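Side-chain contacts in RNA-dependent RNA Polymerase (Bombyx mori cytoplasmic polyhedrosis virus, PDB 6TZ0), which catalyses RNA-templated RNA synthesis, making plus strands by fully conservative transcription and probably also the complementary minus strands during genome replication: residues H28-L33 and G781-A786; S399-I404 and N564-D569; R1160-P1165 and L1184-S1189. One frame throughout, in Å; residues are numbered along the deposited sequence.

Contact 1 (H28-L33 and G781-A786); sequences HLTAKL and GFFCGA
Thr-30 meets Ala-786 where helix 20-35, near the N-terminus, packs against the end of helix 774-786, far along the chain; their CA atoms stand 6.0 Å apart, the shortest such separation between the two segments. The contact is a buried helix-helix packing of a threonine against an alanine and the edge of a phenylalanine ring, with 122 Å² of surface covered in all.

The apolar part is carried by the methyl of Thr-30. CG2 of Thr-30 lies 3.9 Å from CB of Ala-786. The same CG2 also reaches the Phe-783 ring, arriving at its edge, near the ring plane, while the two side chains cross at about a right angle. One face of that ring is covered within its own helix by Phe-782, whose CD2 sits over the ring centre, and the ring also touches Ser-155 and Val-158 of helix 145-160.

A van der Waals contact with the backbone is closer still: CB of Thr-30 rests 3.7 Å from the carbonyl O of Ala-786.

The polar part turns back to the first helix. With chi1 at 56°, Thr-30 sets OG1 between its backbone N and carbonyl carbon, where it hydrogen-bonds to the carbonyl O of Ile-26, one turn earlier, leaving CG2 to meet the other helix.

Arg-791 and Arg-147, which bind ATP in another structure of this protein, are not part of the contact; the side chain of Thr-30 is about 10 Å from that of Arg-791. At the ring edge itself, CG2 of Thr-30 is 4.1 Å from CE1 of Phe-783.

Contact 2 (S399-I404 and N564-D569); sequences SFTDEI and NTFVLD
Ile-404 and Thr-401 both touch Phe-566, and Thr-401 also touches Asp-569, where the start of helix 401-409 meets helix 557-573, both within the central polymerase domain. The tight part is the pair of Ile-404 and Phe-566. Phe-566 has CG anti to its backbone N (chi1 173°), which carries the ring out from its helix toward 399-404. There CD1 of Ile-404 comes in at the ring edge, near its plane, 3.6 Å from CZ of Phe-566, and the two side chains cross at about a right angle. Thr-401 approaches the same ring obliquely and less closely: its CG2 is 4.1 Å from CE1 of Phe-566, the side chains running past each other in opposite directions. Leu-397 and Gln-394 of helix 389-397 also touch the ring, and Leu-513 touches Ile-404.

The solvent side is at Asp-569, which is partly exposed. Here the methyl CG2 of Thr-401 lies 3.9 Å from CB of Asp-569, so the aspartate lends its aliphatic carbon rather than its carboxylate. The Thr-401 hydroxyl is used locally, in a weak hydrogen bond from OG1 to the carbonyl O of Ser-398. Asp-402 and Ser-399, whose CB atoms point away from the other helix, are exposed.

The segments meet through carbon atoms, without a hydrogen bond or salt bridge between them, which implies that van der Waals packing and burial of hydrocarbon, over 179 Å² in total, carry this contact.

Contact 3 (R1160-P1165 and L1184-S1189); sequences RLVRIP and LHILRS
Ile-1186 meets Leu-1161 and Val-1162 where helix 1174-1188 packs against the short strand 1162-1163 and the residues leading into it. The CA atoms of Leu-1161 and Ile-1186 are 8.9 Å apart, so the gap is bridged by side chains alone.

Leu-1161 can be followed outward. Its CB, which points toward the helix, already lies 3.9 Å from CD1 of Ile-1186. CG of Leu-1161 makes no pair within 4.2 Å across the contact, but its place anti to the carbonyl carbon (chi1 -68°) brings CD1 to the isoleucine. CD1 of Leu-1161 makes the closest approach, 3.7 Å from CD1 of Ile-1186; the other methyl, CD2, turns instead to the in-plane edge of the Arg-1160 guanidinium group. Val-1162 adds a second wall: its CG2 is 3.9 Å from the same CD1 of Ile-1186, with the two side chains sliding past each other in opposite directions. A single methyl group is thus shared by two residues, adjacent in sequence, on the facing segment.

Just past the helix, OG of Ser-1189 donates a 2.9 Å hydrogen bond to O of His-1185, with a C=O...donor angle of 157°.

These elements belong to the beta-alpha-beta unit formed by strand 1162-1163, helix 1174-1188 and strand 1196-1202. Val-1162 also touches Leu-1198 and Met-1200 of the parallel neighbour strand, while helix 1054-1062 reaches Leu-1161 through Leu-1061 and Ile-1186 through Leu-1062.

How the contacts relate
All three contacts are mainly buried and rest mainly on van der Waals packing, in contact 1 partly against a backbone carbonyl, but they join different elements. Contacts 1 and 2 each pair two helices, distant in sequence, through a threonine methyl and a phenylalanine ring; contact 3 sets a helix on a short strand and the residue before it, within one beta-alpha-beta unit, using aliphatic carbon alone. Contact 2, the most extensive at 179 Å², has a partly exposed aspartate at its margin, whereas every touching residue of contacts 1 and 3 is buried. Contacts 1 and 2 lie on opposite sides of the chain's centre, although contact 2 is nested in the loop that contact 1 closes. Contact 3 follows both in sequence.

Contact 1 (H28-L33 and G781-A786)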
loop_
_atom_site.group_PDB
_atom_site.type_symbol
_atom_site.label_atom_id
_atom_site.label_comp_id
_atom_site.label_asym_id
_atom_site.label_seq_id
_atom_site.Cartn_x
_atom_site.Cartn_y
_atom_site.Cartn_z
ATOM N N HIS A 28 3.633 41.178 -20.683
ATOM C CA HIS A 28 5.027 41.493 -20.972
ATOM C C HIS A 28 5.941 41.205 -19.784
ATOM O O HIS A 28 7.007 40.602 -19.952
ATOM C CB HIS A 28 5.135 42.956 -21.395
ATOM C CG HIS A 28 6.534 43.409 -21.672
ATOM N ND1 HIS A 28 7.244 42.998 -22.779
ATOM C CD2 HIS A 28 7.345 44.259 -20.999
ATOM C CE1 HIS A 28 8.438 43.562 -22.766
ATOM N NE2 HIS A 28 8.524 44.334 -21.698
ATOM N N LEU A 29 5.542 41.609 -18.576
ATOM C CA LEU A 29 6.428 41.428 -17.428
ATOM C C LEU A 29 6.528 39.969 -16.992
ATOM O O LEU A 29 7.615 39.501 -16.627
ATOM C CB LEU A 29 5.976 42.308 -16.271
ATOM C CG LEU A 29 6.289 43.778 -16.509
ATOM C CD1 LEU A 29 5.716 44.612 -15.405
ATOM C CD2 LEU A 29 7.787 43.965 -16.587
ATOM N N THR A 30 5.421 39.226 -17.028
ATOM C CA THR A 30 5.502 37.810 -16.690
ATOM C C THR A 30 6.209 37.011 -17.777
ATOM O O THR A 30 6.863 36.007 -17.473
ATOM C CB THR A 30 4.105 37.256 -16.421
ATOM O OG1 THR A 30 3.266 37.504 -17.553
ATOM C CG2 THR A 30 3.506 37.905 -15.183
ATOM N N ALA A 31 6.144 37.462 -19.036
ATOM C CA ALA A 31 6.973 36.857 -20.073
ATOM C C ALA A 31 8.452 37.133 -19.834
ATOM O O ALA A 31 9.298 36.255 -20.051
ATOM C CB ALA A 31 6.549 37.380 -21.441
ATOM N N LYS A 32 8.780 38.348 -19.383
ATOM C CA LYS A 32 10.171 38.693 -19.110
ATOM C C LYS A 32 10.709 37.908 -17.918
ATOM O O LYS A 32 11.893 37.559 -17.879
ATOM C CB LYS A 32 10.293 40.200 -18.877
ATOM C CG LYS A 32 11.707 40.720 -18.700
ATOM C CD LYS A 32 11.718 42.237 -18.582
ATOM C CE LYS A 32 13.099 42.759 -18.213
ATOM N NZ LYS A 32 14.104 42.509 -19.283
ATOM N N LEU A 33 9.851 37.602 -16.944
ATOM C CA LEU A 33 10.297 36.738 -15.854
ATOM C C LEU A 33 10.366 35.273 -16.266
ATOM O O LEU A 33 11.163 34.517 -15.706
ATOM C CB LEU A 33 9.398 36.890 -14.633
ATOM C CG LEU A 33 9.559 38.211 -13.898
ATOM C CD1 LEU A 33 8.622 38.265 -12.717
ATOM C CD2 LEU A 33 10.996 38.388 -13.457
ATOM N N GLY A 781 -1.870 31.521 -7.501
ATOM C CA GLY A 781 -2.043 30.573 -8.588
ATOM C C GLY A 781 -1.984 31.208 -9.964
ATOM O O GLY A 781 -1.468 30.597 -10.909
ATOM N N PHE A 782 -2.495 32.439 -10.099
ATOM C CA PHE A 782 -2.367 33.162 -11.362
ATOM C C PHE A 782 -0.912 33.435 -11.710
ATOM O O PHE A 782 -0.510 33.283 -12.866
ATOM C CB PHE A 782 -3.142 34.476 -11.311
ATOM C CG PHE A 782 -2.889 35.374 -12.492
ATOM C CD1 PHE A 782 -3.401 35.070 -13.740
ATOM C CD2 PHE A 782 -2.143 36.534 -12.345
ATOM C CE1 PHE A 782 -3.164 35.902 -14.819
ATOM C CE2 PHE A 782 -1.906 37.362 -13.415
ATOM C CZ PHE A 782 -2.417 37.047 -14.654
ATOM N N PHE A 783 -0.099 33.819 -10.726
ATOM C CA PHE A 783 1.298 34.090 -11.052
ATOM C C PHE A 783 2.116 32.822 -11.241
ATOM O O PHE A 783 3.077 32.831 -12.019
ATOM C CB PHE A 783 1.938 34.994 -10.011
ATOM C CG PHE A 783 1.607 36.429 -10.208
ATOM C CD1 PHE A 783 2.146 37.117 -11.276
ATOM C CD2 PHE A 783 0.774 37.095 -9.337
ATOM C CE1 PHE A 783 1.849 38.436 -11.480
ATOM C CE2 PHE A 783 0.483 38.421 -9.533
ATOM C CZ PHE A 783 1.020 39.086 -10.609
ATOM N N CYS A 784 1.757 31.715 -10.586
ATOM C CA CYS A 784 2.502 30.494 -10.874
ATOM C C CYS A 784 2.062 29.882 -12.196
ATOM O O CYS A 784 2.773 29.040 -12.752
ATOM C CB CYS A 784 2.367 29.471 -9.749
ATOM S SG CYS A 784 0.811 28.607 -9.686
ATOM N N GLY A 785 0.896 30.273 -12.712
ATOM C CA GLY A 785 0.577 29.940 -14.088
ATOM C C GLY A 785 1.196 30.895 -15.090
ATOM O O GLY A 785 1.507 30.505 -16.217
ATOM N N ALA A 786 1.389 32.154 -14.697
ATOM C CA ALA A 786 1.935 33.165 -15.592
ATOM C C ALA A 786 3.448 33.104 -15.718
ATOM O O ALA A 786 3.989 33.568 -16.726
ATOM C CB ALA A 786 1.540 34.561 -15.113
#

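Contact 2 (S399-I404 and N564-D569)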
loop_
_atom_site.group_PDB
_atom_site.type_symbol
_atom_site.label_atom_id
_atom_site.label_comp_id
_atom_site.label_asym_id
_atom_site.label_seq_id
_atom_site.Cartn_x
_atom_site.Cartn_y
_atom_site.Cartn_z
ATOM N N SER A 399 -18.128 -13.830 17.713
ATOM C CA SER A 399 -19.547 -13.755 17.412
ATOM C C SER A 399 -19.831 -13.368 15.969
ATOM O O SER A 399 -20.998 -13.332 15.575
ATOM C CB SER A 399 -20.209 -12.764 18.363
ATOM O OG SER A 399 -19.659 -11.477 18.198
ATOM N N PHE A 400 -18.802 -13.092 15.171
ATOM C CA PHE A 400 -18.968 -12.704 13.780
ATOM C C PHE A 400 -18.603 -13.803 12.795
ATOM O O PHE A 400 -18.822 -13.621 11.598
ATOM C CB PHE A 400 -18.121 -11.465 13.468
ATOM C CG PHE A 400 -18.622 -10.207 14.108
ATOM C CD1 PHE A 400 -19.623 -9.464 13.509
ATOM C CD2 PHE A 400 -18.097 -9.768 15.308
ATOM C CE1 PHE A 400 -20.080 -8.306 14.092
ATOM C CE2 PHE A 400 -18.556 -8.616 15.893
ATOM C CZ PHE A 400 -19.554 -7.889 15.285
ATOM N N THR A 401 -18.083 -14.939 13.265
ATOM C CA THR A 401 -17.429 -15.889 12.368
ATOM C C THR A 401 -18.410 -16.630 11.469
ATOM O O THR A 401 -18.076 -16.933 10.318
ATOM C CB THR A 401 -16.604 -16.889 13.172
ATOM O OG1 THR A 401 -17.456 -17.569 14.093
ATOM C CG2 THR A 401 -15.504 -16.187 13.932
ATOM N N ASP A 402 -19.619 -16.912 11.948
ATOM C CA ASP A 402 -20.547 -17.714 11.158
ATOM C C ASP A 402 -21.192 -16.912 10.033
ATOM O O ASP A 402 -21.346 -17.428 8.916
ATOM C CB ASP A 402 -21.613 -18.316 12.067
ATOM C CG ASP A 402 -22.479 -19.323 11.350
ATOM O OD1 ASP A 402 -21.989 -20.444 11.086
ATOM O OD2 ASP A 402 -23.647 -18.994 11.047
ATOM N N GLU A 403 -21.537 -15.652 10.298
ATOM C CA GLU A 403 -22.033 -14.764 9.253
ATOM C C GLU A 403 -20.967 -14.482 8.201
ATOM O O GLU A 403 -21.262 -14.479 6.997
ATOM C CB GLU A 403 -22.522 -13.463 9.882
ATOM C CG GLU A 403 -23.071 -12.456 8.898
ATOM C CD GLU A 403 -24.376 -12.888 8.268
ATOM O OE1 GLU A 403 -25.132 -13.650 8.909
ATOM O OE2 GLU A 403 -24.649 -12.459 7.127
ATOM N N ILE A 404 -19.717 -14.270 8.632
ATOM C CA ILE A 404 -18.626 -14.032 7.693
ATOM C C ILE A 404 -18.353 -15.276 6.857
ATOM O O ILE A 404 -18.103 -15.175 5.652
ATOM C CB ILE A 404 -17.368 -13.537 8.437
ATOM C CG1 ILE A 404 -17.599 -12.141 8.994
ATOM C CG2 ILE A 404 -16.174 -13.437 7.527
ATOM C CD1 ILE A 404 -16.511 -11.670 9.909
ATOM N N ASN A 564 -4.814 -14.258 13.370
ATOM C CA ASN A 564 -4.791 -15.591 12.773
ATOM C C ASN A 564 -5.822 -16.525 13.396
ATOM O O ASN A 564 -6.358 -17.384 12.698
ATOM C CB ASN A 564 -3.407 -16.222 12.889
ATOM C CG ASN A 564 -2.402 -15.593 11.967
ATOM O OD1 ASN A 564 -2.733 -15.190 10.857
ATOM N ND2 ASN A 564 -1.156 -15.541 12.401
ATOM N N THR A 565 -6.106 -16.375 14.695
ATOM C CA THR A 565 -7.157 -17.183 15.322
ATOM C C THR A 565 -8.527 -16.890 14.726
ATOM O O THR A 565 -9.314 -17.811 14.483
ATOM C CB THR A 565 -7.210 -16.941 16.827
ATOM O OG1 THR A 565 -7.460 -15.556 17.076
ATOM C CG2 THR A 565 -5.933 -17.336 17.480
ATOM N N PHE A 566 -8.827 -15.611 14.502
ATOM C CA PHE A 566 -10.084 -15.207 13.878
ATOM C C PHE A 566 -10.190 -15.730 12.450
ATOM O O PHE A 566 -11.245 -16.246 12.039
ATOM C CB PHE A 566 -10.177 -13.682 13.938
ATOM C CG PHE A 566 -11.324 -13.095 13.187
ATOM C CD1 PHE A 566 -12.619 -13.237 13.638
ATOM C CD2 PHE A 566 -11.094 -12.346 12.043
ATOM C CE1 PHE A 566 -13.671 -12.675 12.935
ATOM C CE2 PHE A 566 -12.135 -11.786 11.341
ATOM C CZ PHE A 566 -13.422 -11.947 11.787
ATOM N N VAL A 567 -9.092 -15.640 11.695
ATOM C CA VAL A 567 -9.067 -16.138 10.324
ATOM C C VAL A 567 -9.240 -17.652 10.291
ATOM O O VAL A 567 -9.976 -18.181 9.454
ATOM C CB VAL A 567 -7.770 -15.679 9.631
ATOM C CG1 VAL A 567 -7.596 -16.332 8.285
ATOM C CG2 VAL A 567 -7.805 -14.192 9.444
ATOM N N LEU A 568 -8.622 -18.369 11.232
ATOM C CA LEU A 568 -8.759 -19.821 11.250
ATOM C C LEU A 568 -10.134 -20.267 11.726
ATOM O O LEU A 568 -10.622 -21.305 11.274
ATOM C CB LEU A 568 -7.663 -20.451 12.104
ATOM C CG LEU A 568 -6.272 -20.440 11.481
ATOM C CD1 LEU A 568 -5.246 -20.967 12.458
ATOM C CD2 LEU A 568 -6.270 -21.260 10.221
ATOM N N ASP A 569 -10.789 -19.486 12.592
ATOM C CA ASP A 569 -12.171 -19.785 12.971
ATOM C C ASP A 569 -13.109 -19.674 11.778
ATOM O O ASP A 569 -13.909 -20.588 11.512
ATOM C CB ASP A 569 -12.640 -18.842 14.077
ATOM C CG ASP A 569 -12.020 -19.150 15.411
ATOM O OD1 ASP A 569 -11.667 -20.322 15.648
ATOM O OD2 ASP A 569 -11.902 -18.222 16.237
#

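Contact 3 (R1160-P1165 and L1184-S1189)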
loop_
_atom_site.group_PDB
_atom_site.type_symbol
_atom_site.label_atom_id
_atom_site.label_comp_id
_atom_site.label_asym_id
_atom_site.label_seq_id
_atom_site.Cartn_x
_atom_site.Cartn_y
_atom_site.Cartn_z
ATOM N N ARG A 1160 -34.729 29.999 -4.910
ATOM C CA ARG A 1160 -35.394 30.984 -4.076
ATOM C C ARG A 1160 -34.780 32.367 -4.231
ATOM O O ARG A 1160 -35.344 33.342 -3.728
ATOM C CB ARG A 1160 -35.355 30.531 -2.609
ATOM C CG ARG A 1160 -34.044 30.730 -1.861
ATOM C CD ARG A 1160 -34.207 31.897 -0.901
ATOM N NE ARG A 1160 -32.989 32.302 -0.222
ATOM C CZ ARG A 1160 -32.624 31.882 0.977
ATOM N NH1 ARG A 1160 -33.383 31.024 1.636
ATOM N NH2 ARG A 1160 -31.502 32.329 1.514
ATOM N N LEU A 1161 -33.646 32.472 -4.921
ATOM C CA LEU A 1161 -32.865 33.698 -4.971
ATOM C C LEU A 1161 -33.071 34.509 -6.240
ATOM O O LEU A 1161 -32.748 35.699 -6.248
ATOM C CB LEU A 1161 -31.377 33.365 -4.837
ATOM C CG LEU A 1161 -30.929 32.823 -3.486
ATOM C CD1 LEU A 1161 -29.510 32.321 -3.573
ATOM C CD2 LEU A 1161 -31.029 33.922 -2.458
ATOM N N VAL A 1162 -33.581 33.898 -7.308
ATOM C CA VAL A 1162 -33.656 34.518 -8.624
ATOM C C VAL A 1162 -35.098 34.461 -9.108
ATOM O O VAL A 1162 -35.718 33.392 -9.098
ATOM C CB VAL A 1162 -32.711 33.825 -9.627
ATOM C CG1 VAL A 1162 -32.883 34.395 -11.022
ATOM C CG2 VAL A 1162 -31.269 33.970 -9.183
ATOM N N ARG A 1163 -35.628 35.607 -9.530
ATOM C CA ARG A 1163 -36.974 35.683 -10.078
ATOM C C ARG A 1163 -36.920 35.449 -11.581
ATOM O O ARG A 1163 -36.376 36.271 -12.324
ATOM C CB ARG A 1163 -37.611 37.034 -9.763
ATOM C CG ARG A 1163 -39.041 37.143 -10.236
ATOM C CD ARG A 1163 -39.711 38.426 -9.769
ATOM N NE ARG A 1163 -39.167 39.636 -10.378
ATOM C CZ ARG A 1163 -39.559 40.123 -11.551
ATOM N NH1 ARG A 1163 -40.495 39.501 -12.251
ATOM N NH2 ARG A 1163 -39.014 41.237 -12.022
ATOM N N ILE A 1164 -37.478 34.334 -12.024
ATOM C CA ILE A 1164 -37.528 33.964 -13.435
ATOM C C ILE A 1164 -38.958 34.157 -13.917
ATOM O O ILE A 1164 -39.878 33.590 -13.319
ATOM C CB ILE A 1164 -37.071 32.513 -13.658
ATOM C CG1 ILE A 1164 -35.623 32.345 -13.213
ATOM C CG2 ILE A 1164 -37.223 32.125 -15.111
ATOM C CD1 ILE A 1164 -35.203 30.917 -13.076
ATOM N N PRO A 1165 -39.190 34.957 -14.957
ATOM C CA PRO A 1165 -40.553 35.154 -15.471
ATOM C C PRO A 1165 -41.103 33.883 -16.090
ATOM O O PRO A 1165 -40.372 33.146 -16.769
ATOM C CB PRO A 1165 -40.372 36.252 -16.527
ATOM C CG PRO A 1165 -39.142 36.959 -16.113
ATOM C CD PRO A 1165 -38.243 35.906 -15.555
ATOM N N LEU A 1184 -24.883 28.521 -10.822
ATOM C CA LEU A 1184 -23.516 28.792 -11.241
ATOM C C LEU A 1184 -23.210 30.282 -11.264
ATOM O O LEU A 1184 -22.078 30.674 -10.959
ATOM C CB LEU A 1184 -23.260 28.163 -12.608
ATOM C CG LEU A 1184 -22.732 26.730 -12.697
ATOM C CD1 LEU A 1184 -23.675 25.707 -12.137
ATOM C CD2 LEU A 1184 -22.516 26.432 -14.143
ATOM N N HIS A 1185 -24.197 31.130 -11.586
ATOM C CA HIS A 1185 -23.944 32.567 -11.518
ATOM C C HIS A 1185 -23.781 33.049 -10.085
ATOM O O HIS A 1185 -22.969 33.941 -9.819
ATOM C CB HIS A 1185 -25.062 33.343 -12.200
ATOM C CG HIS A 1185 -24.855 34.825 -12.184
ATOM N ND1 HIS A 1185 -25.335 35.630 -11.175
ATOM C CD2 HIS A 1185 -24.199 35.645 -13.038
ATOM C CE1 HIS A 1185 -25.000 36.884 -11.417
ATOM N NE2 HIS A 1185 -24.309 36.920 -12.540
ATOM N N ILE A 1186 -24.546 32.489 -9.151
ATOM C CA ILE A 1186 -24.443 32.945 -7.773
ATOM C C ILE A 1186 -23.139 32.470 -7.141
ATOM O O ILE A 1186 -22.478 33.236 -6.434
ATOM C CB ILE A 1186 -25.690 32.520 -6.980
ATOM C CG1 ILE A 1186 -26.880 33.348 -7.453
ATOM C CG2 ILE A 1186 -25.512 32.743 -5.499
ATOM C CD1 ILE A 1186 -28.205 32.803 -7.035
ATOM N N LEU A 1187 -22.711 31.235 -7.429
ATOM C CA LEU A 1187 -21.399 30.797 -6.944
ATOM C C LEU A 1187 -20.249 31.525 -7.628
ATOM O O LEU A 1187 -19.188 31.702 -7.023
ATOM C CB LEU A 1187 -21.205 29.300 -7.141
ATOM C CG LEU A 1187 -21.915 28.277 -6.271
ATOM C CD1 LEU A 1187 -21.569 26.915 -6.803
ATOM C CD2 LEU A 1187 -21.476 28.408 -4.832
ATOM N N ARG A 1188 -20.432 31.947 -8.879
ATOM C CA ARG A 1188 -19.337 32.553 -9.627
ATOM C C ARG A 1188 -19.024 33.966 -9.138
ATOM O O ARG A 1188 -17.888 34.428 -9.282
ATOM C CB ARG A 1188 -19.697 32.524 -11.118
ATOM C CG ARG A 1188 -18.679 33.044 -12.121
ATOM C CD ARG A 1188 -19.056 34.424 -12.598
ATOM N NE ARG A 1188 -18.180 34.910 -13.656
ATOM C CZ ARG A 1188 -18.397 34.723 -14.951
ATOM N NH1 ARG A 1188 -19.470 34.065 -15.357
ATOM N NH2 ARG A 1188 -17.544 35.207 -15.841
ATOM N N SER A 1189 -19.986 34.651 -8.532
ATOM C CA SER A 1189 -19.864 36.077 -8.241
ATOM C C SER A 1189 -20.283 36.396 -6.816
ATOM O O SER A 1189 -21.115 37.270 -6.577
ATOM C CB SER A 1189 -20.692 36.889 -9.221
ATOM O OG SER A 1189 -22.067 36.611 -9.070
#